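Local coordinates for putative periplasmic protein (Salmonella enterica, PDB 3OE3) that probably protects the bacterial cell wall by inhibiting C-type lysozymes in the periplasm, as a small beta-barrel inhibitor, at residues Y61-Y66 with A72-G77; V20-T25 with L65-K70. One frame throughout, in Å; residues are numbered along the deposited sequence.

Interaction 1: Y61-Y66 with A72-G77; sequences YTYKLY and AELVEG
K64 and V75 face each other as an antiparallel hydrogen-bonded pair, joined by two reciprocal backbone bonds, V75 N to K64 O and K64 N to V75 O, each 3.0 Å long. Two residues on, Y66 and E73 form the next such pair, with Y66 N reaching E73 O at 2.9 Å. Between them L65 and L74 make a non-hydrogen-bonded pair. These are neighbouring strands of one hairpin in an eight-stranded antiparallel barrel, so side chains alternate between faces: L65 and L74 go to one side, with M18 of strand 16-24 packing on both, and K64, Y66, E73 and V75 to the other.

On that second face Y66 can be followed outward. CB lies 4.1 Å from E73 O. CG stands beside the backbone N (chi1 -63°), which lays the ring back along the hairpin to the level of V75, whose side chain it crosses at about a right angle. CD2 lies 4.2 Å from both E73 O and V75 CG2, and CE2 meets V75 CG2 at 3.6 Å, the methyl arriving in the plane of the ring at its edge. OH ends beside the aliphatic part of K64, near CD.

At the open end of the hairpin, Y63 and E76 run side by side, ring and carboxylate only 14° apart in plane, with Y63 CE1 3.8 Å from E76 OE1. T62 OG1 accepts the N-H of G77 at 2.8 Å, and one water donates to both T62 O and G77 O.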
ATOM      1  N   TYR C  61       8.582 -12.407  -4.350  1.00 22.26           N
ATOM      2  CA  TYR C  61       7.819 -11.812  -5.435  1.00 21.92           C
ATOM      3  C   TYR C  61       8.763 -11.266  -6.488  1.00 23.81           C
ATOM      4  O   TYR C  61       9.842 -10.768  -6.168  1.00 27.02           O
ATOM      5  CB  TYR C  61       6.927 -10.690  -4.913  1.00 20.23           C
ATOM      6  CG  TYR C  61       5.865 -11.157  -3.950  1.00 24.00           C
ATOM      7  CD1 TYR C  61       4.576 -11.433  -4.386  1.00 23.76           C
ATOM      8  CD2 TYR C  61       6.155 -11.336  -2.606  1.00 35.30           C
ATOM      9  CE1 TYR C  61       3.605 -11.861  -3.505  1.00 26.98           C
ATOM     10  CE2 TYR C  61       5.189 -11.770  -1.719  1.00 35.06           C
ATOM     11  CZ  TYR C  61       3.917 -12.029  -2.176  1.00 32.18           C
ATOM     12  OH  TYR C  61       2.956 -12.460  -1.294  1.00 37.07           O
ATOM     13  N   THR C  62       8.359 -11.356  -7.746  1.00 18.02           N
ATOM     14  CA  THR C  62       9.205 -10.883  -8.833  1.00 18.36           C
ATOM     15  C   THR C  62       8.579  -9.706  -9.582  1.00 17.37           C
ATOM     16  O   THR C  62       9.034  -9.341 -10.662  1.00 17.19           O
ATOM     17  CB  THR C  62       9.518 -12.013  -9.837  1.00 26.55           C
ATOM     18  OG1 THR C  62       8.307 -12.433 -10.476  1.00 25.47           O
ATOM     19  CG2 THR C  62      10.158 -13.207  -9.120  1.00 31.54           C
ATOM     20  N   TYR C  63       7.543  -9.097  -9.004  1.00 16.30           N
ATOM     21  CA  TYR C  63       6.962  -7.907  -9.600  1.00 15.61           C
ATOM     22  C   TYR C  63       7.975  -6.782  -9.681  1.00 13.84           C
ATOM     23  O   TYR C  63       8.701  -6.509  -8.720  1.00 15.75           O
ATOM     24  CB  TYR C  63       5.742  -7.422  -8.797  1.00 15.91           C
ATOM     25  CG  TYR C  63       4.575  -8.392  -8.805  1.00 16.01           C
ATOM     26  CD1 TYR C  63       3.898  -8.698  -9.990  1.00 14.03           C
ATOM     27  CD2 TYR C  63       4.140  -8.985  -7.633  1.00 14.25           C
ATOM     28  CE1 TYR C  63       2.838  -9.563  -9.992  1.00 17.07           C
ATOM     29  CE2 TYR C  63       3.072  -9.869  -7.630  1.00 18.87           C
ATOM     30  CZ  TYR C  63       2.430 -10.161  -8.815  1.00 20.03           C
ATOM     31  OH  TYR C  63       1.370 -11.040  -8.821  1.00 23.13           O
ATOM     32  N   LYS C  64       8.011  -6.133 -10.838  1.00 12.14           N
ATOM     33  CA  LYS C  64       8.732  -4.893 -11.015  1.00 13.31           C
ATOM     34  C   LYS C  64       7.839  -3.882 -11.746  1.00 13.07           C
ATOM     35  O   LYS C  64       7.094  -4.222 -12.686  1.00 14.57           O
ATOM     36  CB  LYS C  64      10.044  -5.126 -11.776  1.00 15.81           C
ATOM     37  CG  LYS C  64      11.064  -5.941 -10.997  1.00 21.32           C
ATOM     38  CD  LYS C  64      12.366  -6.094 -11.785  1.00 25.04           C
ATOM     39  CE  LYS C  64      13.481  -6.658 -10.917  1.00 29.93           C
ATOM     40  NZ  LYS C  64      13.055  -7.880 -10.186  1.00 27.69           N
ATOM     41  N   LEU C  65       7.908  -2.641 -11.288  1.00 13.12           N
ATOM     42  CA  LEU C  65       7.085  -1.574 -11.815  1.00 12.91           C
ATOM     43  C   LEU C  65       8.029  -0.571 -12.452  1.00 16.01           C
ATOM     44  O   LEU C  65       8.897   0.017 -11.781  1.00 18.07           O
ATOM     45  CB  LEU C  65       6.285  -0.925 -10.663  1.00 11.96           C
ATOM     46  CG  LEU C  65       5.499   0.345 -10.998  1.00 12.11           C
ATOM     47  CD1 LEU C  65       4.344   0.003 -11.944  1.00 16.17           C
ATOM     48  CD2 LEU C  65       4.977   1.036  -9.712  1.00 13.83           C
ATOM     49  N   TYR C  66       7.900  -0.396 -13.763  1.00 15.55           N
ATOM     50  CA  TYR C  66       8.763   0.528 -14.470  1.00 19.18           C
ATOM     51  C   TYR C  66       7.967   1.748 -14.859  1.00 22.15           C
ATOM     52  O   TYR C  66       6.948   1.634 -15.537  1.00 23.66           O
ATOM     53  CB  TYR C  66       9.341  -0.133 -15.719  1.00 18.00           C
ATOM     54  CG  TYR C  66      10.206  -1.320 -15.401  1.00 26.13           C
ATOM     55  CD1 TYR C  66      11.570  -1.177 -15.227  1.00 26.60           C
ATOM     56  CD2 TYR C  66       9.656  -2.584 -15.251  1.00 30.24           C
ATOM     57  CE1 TYR C  66      12.365  -2.264 -14.927  1.00 24.91           C
ATOM     58  CE2 TYR C  66      10.446  -3.674 -14.951  1.00 30.27           C
ATOM     59  CZ  TYR C  66      11.799  -3.506 -14.795  1.00 23.39           C
ATOM     60  OH  TYR C  66      12.592  -4.593 -14.501  1.00 31.99           O
ATOM     61  N   ALA C  72       3.643   3.840 -17.242  1.00 18.08           N
ATOM     62  CA  ALA C  72       4.118   2.773 -16.374  1.00 16.37           C
ATOM     63  C   ALA C  72       3.847   1.413 -17.008  1.00 17.97           C
ATOM     64  O   ALA C  72       2.981   1.277 -17.877  1.00 17.21           O
ATOM     65  CB  ALA C  72       3.447   2.855 -15.008  1.00 18.84           C
ATOM     66  N   GLU C  73       4.582   0.410 -16.539  1.00 16.98           N
ATOM     67  CA  GLU C  73       4.409  -0.965 -16.969  1.00 18.27           C
ATOM     68  C   GLU C  73       4.646  -1.840 -15.756  1.00 13.93           C
ATOM     69  O   GLU C  73       5.618  -1.639 -15.031  1.00 16.08           O
ATOM     70  CB  GLU C  73       5.436  -1.338 -18.052  1.00 27.17           C
ATOM     71  CG  GLU C  73       5.475  -0.406 -19.258  1.00 36.53           C
ATOM     72  CD  GLU C  73       4.417  -0.743 -20.293  1.00 38.03           C
ATOM     73  OE1 GLU C  73       3.813  -1.825 -20.188  1.00 35.14           O
ATOM     74  OE2 GLU C  73       4.196   0.069 -21.215  1.00 38.50           O
ATOM     75  N   LEU C  74       3.765  -2.805 -15.529  1.00 13.79           N
ATOM     76  CA  LEU C  74       3.976  -3.796 -14.480  1.00 13.35           C
ATOM     77  C   LEU C  74       4.263  -5.160 -15.092  1.00 13.97           C
ATOM     78  O   LEU C  74       3.510  -5.667 -15.938  1.00 14.43           O
ATOM     79  CB  LEU C  74       2.771  -3.879 -13.520  1.00 12.89           C
ATOM     80  CG  LEU C  74       2.895  -4.879 -12.365  1.00 14.41           C
ATOM     81  CD1 LEU C  74       3.973  -4.456 -11.378  1.00 15.35           C
ATOM     82  CD2 LEU C  74       1.541  -5.045 -11.663  1.00 15.19           C
ATOM     83  N   VAL C  75       5.386  -5.724 -14.673  1.00 11.75           N
ATOM     84  CA  VAL C  75       5.810  -7.041 -15.137  1.00 16.25           C
ATOM     85  C   VAL C  75       6.128  -7.966 -13.962  1.00 15.14           C
ATOM     86  O   VAL C  75       6.203  -7.533 -12.805  1.00 15.57           O
ATOM     87  CB  VAL C  75       7.034  -6.960 -16.084  1.00 16.95           C
ATOM     88  CG1 VAL C  75       6.736  -6.030 -17.265  1.00 18.56           C
ATOM     89  CG2 VAL C  75       8.273  -6.510 -15.333  1.00 16.45           C
ATOM     90  N   GLU C  76       6.320  -9.244 -14.269  1.00 16.19           N
ATOM     91  CA  GLU C  76       6.759 -10.220 -13.284  1.00 16.85           C
ATOM     92  C   GLU C  76       7.731 -11.156 -13.981  1.00 22.30           C
ATOM     93  O   GLU C  76       7.792 -11.186 -15.217  1.00 22.47           O
ATOM     94  CB  GLU C  76       5.560 -11.018 -12.748  1.00 21.11           C
ATOM     95  CG  GLU C  76       4.802 -11.775 -13.831  1.00 24.83           C
ATOM     96  CD  GLU C  76       3.534 -12.448 -13.318  1.00 37.25           C
ATOM     97  OE1 GLU C  76       3.426 -12.666 -12.093  1.00 39.24           O
ATOM     98  OE2 GLU C  76       2.647 -12.762 -14.145  1.00 39.00           O
ATOM     99  N   GLY C  77       8.480 -11.919 -13.197  1.00 22.57           N
ATOM    100  CA  GLY C  77       9.403 -12.892 -13.753  1.00 24.00           C
ATOM    101  C   GLY C  77      10.337 -12.279 -14.777  1.00 23.34           C
ATOM    102  O   GLY C  77      10.901 -11.202 -14.568  1.00 25.60           O
TER
HETATM  103  O   HOH W   1      10.736  -8.979 -12.760  1.00 39.73           O

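Interaction 2: V20-T25 with L65-K70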
ATOM      1  N   VAL C  20      -1.614   2.655  -7.643  1.00 13.43           N
ATOM      2  CA  VAL C  20      -0.321   2.610  -6.980  1.00 14.69           C
ATOM      3  C   VAL C  20      -0.324   3.630  -5.851  1.00 13.15           C
ATOM      4  O   VAL C  20      -0.748   4.768  -6.034  1.00 16.09           O
ATOM      5  CB  VAL C  20       0.842   2.915  -7.949  1.00 13.74           C
ATOM      6  CG1 VAL C  20       2.187   2.720  -7.229  1.00 16.84           C
ATOM      7  CG2 VAL C  20       0.776   2.021  -9.201  1.00 15.86           C
ATOM      8  N   ILE C  21       0.116   3.201  -4.675  1.00  9.79           N
ATOM      9  CA  ILE C  21       0.396   4.125  -3.581  1.00 12.13           C
ATOM     10  C   ILE C  21       1.884   4.434  -3.634  1.00 13.22           C
ATOM     11  O   ILE C  21       2.707   3.524  -3.583  1.00 14.60           O
ATOM     12  CB  ILE C  21       0.061   3.524  -2.199  1.00 14.34           C
ATOM     13  CG1 ILE C  21      -1.402   3.101  -2.108  1.00 18.32           C
ATOM     14  CG2 ILE C  21       0.379   4.525  -1.109  1.00 15.57           C
ATOM     15  CD1 ILE C  21      -2.390   4.218  -2.239  1.00 19.86           C
ATOM     16  N   TYR C  22       2.229   5.711  -3.781  1.00 12.74           N
ATOM     17  CA  TYR C  22       3.624   6.100  -3.769  1.00 14.89           C
ATOM     18  C   TYR C  22       3.961   6.751  -2.433  1.00 14.53           C
ATOM     19  O   TYR C  22       3.201   7.580  -1.932  1.00 18.73           O
ATOM     20  CB  TYR C  22       3.912   7.092  -4.898  1.00 15.12           C
ATOM     21  CG  TYR C  22       3.897   6.467  -6.284  1.00 15.93           C
ATOM     22  CD1 TYR C  22       4.915   5.614  -6.683  1.00 15.64           C
ATOM     23  CD2 TYR C  22       2.889   6.757  -7.194  1.00 17.39           C
ATOM     24  CE1 TYR C  22       4.930   5.054  -7.947  1.00 16.36           C
ATOM     25  CE2 TYR C  22       2.895   6.197  -8.483  1.00 16.07           C
ATOM     26  CZ  TYR C  22       3.924   5.339  -8.842  1.00 20.48           C
ATOM     27  OH  TYR C  22       3.978   4.766 -10.109  1.00 16.60           O
ATOM     28  N   VAL C  23       5.100   6.362  -1.876  1.00 13.24           N
ATOM     29  CA  VAL C  23       5.635   6.947  -0.650  1.00 15.89           C
ATOM     30  C   VAL C  23       6.920   7.669  -1.017  1.00 17.68           C
ATOM     31  O   VAL C  23       7.857   7.071  -1.545  1.00 18.26           O
ATOM     32  CB  VAL C  23       5.941   5.873   0.400  1.00 16.94           C
ATOM     33  CG1 VAL C  23       6.517   6.518   1.690  1.00 16.27           C
ATOM     34  CG2 VAL C  23       4.677   5.061   0.704  1.00 16.93           C
ATOM     35  N   ASN C  24       6.945   8.969  -0.776  1.00 16.90           N
ATOM     36  CA  ASN C  24       8.119   9.760  -1.070  1.00 17.82           C
ATOM     37  C   ASN C  24       8.445  10.546   0.180  1.00 18.66           C
ATOM     38  O   ASN C  24       7.788  11.543   0.461  1.00 18.64           O
ATOM     39  CB  ASN C  24       7.835  10.705  -2.233  1.00 22.85           C
ATOM     40  CG  ASN C  24       7.742   9.977  -3.551  1.00 20.44           C
ATOM     41  OD1 ASN C  24       8.741   9.474  -4.053  1.00 26.53           O
ATOM     42  ND2 ASN C  24       6.544   9.910  -4.110  1.00 25.15           N
ATOM     43  N   THR C  25       9.445  10.098   0.927  1.00 17.63           N
ATOM     44  CA  THR C  25       9.677  10.676   2.254  1.00 16.65           C
ATOM     45  C   THR C  25      10.332  12.043   2.124  1.00 19.52           C
ATOM     46  O   THR C  25      10.912  12.378   1.086  1.00 23.31           O
ATOM     47  CB  THR C  25      10.545   9.774   3.171  1.00 20.66           C
ATOM     48  OG1 THR C  25      11.912   9.817   2.753  1.00 20.62           O
ATOM     49  CG2 THR C  25      10.048   8.313   3.151  1.00 17.53           C
ATOM     50  N   LEU C  65       7.908  -2.641 -11.288  1.00 13.12           N
ATOM     51  CA  LEU C  65       7.085  -1.574 -11.815  1.00 12.91           C
ATOM     52  C   LEU C  65       8.029  -0.571 -12.452  1.00 16.01           C
ATOM     53  O   LEU C  65       8.897   0.017 -11.781  1.00 18.07           O
ATOM     54  CB  LEU C  65       6.285  -0.925 -10.663  1.00 11.96           C
ATOM     55  CG  LEU C  65       5.499   0.345 -10.998  1.00 12.11           C
ATOM     56  CD1 LEU C  65       4.344   0.003 -11.944  1.00 16.17           C
ATOM     57  CD2 LEU C  65       4.977   1.036  -9.712  1.00 13.83           C
ATOM     58  N   TYR C  66       7.900  -0.396 -13.763  1.00 15.55           N
ATOM     59  CA  TYR C  66       8.763   0.528 -14.470  1.00 19.18           C
ATOM     60  C   TYR C  66       7.967   1.748 -14.859  1.00 22.15           C
ATOM     61  O   TYR C  66       6.948   1.634 -15.537  1.00 23.66           O
ATOM     62  CB  TYR C  66       9.341  -0.133 -15.719  1.00 18.00           C
ATOM     63  CG  TYR C  66      10.206  -1.320 -15.401  1.00 26.13           C
ATOM     64  CD1 TYR C  66      11.570  -1.177 -15.227  1.00 26.60           C
ATOM     65  CD2 TYR C  66       9.656  -2.584 -15.251  1.00 30.24           C
ATOM     66  CE1 TYR C  66      12.365  -2.264 -14.927  1.00 24.91           C
ATOM     67  CE2 TYR C  66      10.446  -3.674 -14.951  1.00 30.27           C
ATOM     68  CZ  TYR C  66      11.799  -3.506 -14.795  1.00 23.39           C
ATOM     69  OH  TYR C  66      12.592  -4.593 -14.501  1.00 31.99           O
ATOM     70  N   THR C  67       8.427   2.920 -14.439  1.00 18.13           N
ATOM     71  CA  THR C  67       7.682   4.132 -14.731  1.00 20.23           C
ATOM     72  C   THR C  67       8.570   5.199 -15.351  1.00 27.31           C
ATOM     73  O   THR C  67       9.768   5.275 -15.071  1.00 24.00           O
ATOM     74  CB  THR C  67       6.987   4.705 -13.475  1.00 21.71           C
ATOM     75  OG1 THR C  67       7.898   5.536 -12.744  1.00 24.69           O
ATOM     76  CG2 THR C  67       6.474   3.578 -12.569  1.00 22.34           C
ATOM     77  N   LYS C  68       7.951   6.013 -16.199  1.00 29.59           N
ATOM     78  CA  LYS C  68       8.624   7.054 -16.952  1.00 28.39           C
ATOM     79  C   LYS C  68       7.597   8.140 -17.201  1.00 31.52           C
ATOM     80  O   LYS C  68       6.646   7.928 -17.943  1.00 30.56           O
ATOM     81  CB  LYS C  68       9.117   6.491 -18.284  1.00 33.08           C
ATOM     82  CG  LYS C  68       9.882   7.483 -19.141  1.00 40.12           C
ATOM     83  CD  LYS C  68      11.206   7.852 -18.504  1.00 43.74           C
ATOM     84  CE  LYS C  68      11.958   8.863 -19.358  1.00 53.02           C
ATOM     85  NZ  LYS C  68      12.144   8.369 -20.751  1.00 54.47           N
ATOM     86  N   GLY C  69       7.779   9.300 -16.577  1.00 29.33           N
ATOM     87  CA  GLY C  69       6.807  10.373 -16.699  1.00 29.77           C
ATOM     88  C   GLY C  69       5.437   9.930 -16.208  1.00 30.03           C
ATOM     89  O   GLY C  69       5.271   9.525 -15.051  1.00 30.43           O
ATOM     90  N   LYS C  70       4.454   9.991 -17.098  1.00 26.04           N
ATOM     91  CA  LYS C  70       3.077   9.650 -16.755  1.00 22.73           C
ATOM     92  C   LYS C  70       2.771   8.196 -17.052  1.00 23.39           C
ATOM     93  O   LYS C  70       1.642   7.746 -16.845  1.00 21.62           O
ATOM     94  CB  LYS C  70       2.104  10.513 -17.557  1.00 21.48           C
ATOM     95  CG  LYS C  70       2.265  11.995 -17.344  1.00 25.18           C
ATOM     96  CD  LYS C  70       1.287  12.757 -18.208  1.00 28.70           C
ATOM     97  CE  LYS C  70       1.640  14.229 -18.251  1.00 29.18           C
ATOM     98  NZ  LYS C  70       1.370  14.777 -19.600  1.00 29.34           N
TER
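V20 and L65 reach toward each other across the interior of the closed eight-stranded antiparallel barrel, from strands that are not neighbours in the sheet. The segments 20-24 and 65-68 run at 74° to one another with their axes 11.8 Å apart at the closest, a separation that only side chains bridge.

The apolar part of the contact converges on one methyl group. L65 CD2 meets V20 CG1 tip to tip at 4.1 Å; V20 holds that branch anti to its own backbone N (chi1 -175°), which directs it at the opposing strand. The same L65 methyl lies 3.9 Å from Y22 OH and 4.4 Å from Y22 CE1, oblique to the ring. Within segment 20-25, V20 CG1 also rests over one face of the Y22 ring, 3.5 Å above its plane and displaced toward the rim, so valine and tyrosine present a joint surface to the leucine.

The two hydroxyls have their polar partners elsewhere: Y22 OH is hydrogen-bonded to Y10 OH on strand 5-12, and T67 OG1 to A52 O on strand 52-56. Toward each other they offer only a methyl contact. T67 CG2 faces the tyrosine, which comes from the opposite direction, and stops 3.7 Å from Y22 OH.

Overall arrangement
Both interactions draw on strand 64-68; their segments overlap at L65 and Y66, though only L65 touches in both, and their centres are 12 Å apart. Along the chain, strand 16-24 comes first, then 64-68, then 71-76. Interaction 1 joins adjacent strands of a hairpin within the barrel wall; interaction 2 spans the barrel between strands distant in sheet order. L65 turns its CD1 side toward the hairpin partner and its CD2 across the barrel, and A72 CB touches T67 CG2 at 4.0 Å where the two contacts meet. Strand 64-68 thus pairs with 71-76 in the wall and faces strand 16-24 across the interior, all four segments belonging to the barrel of the MliC-type fold of this probable lysozyme inhibitor.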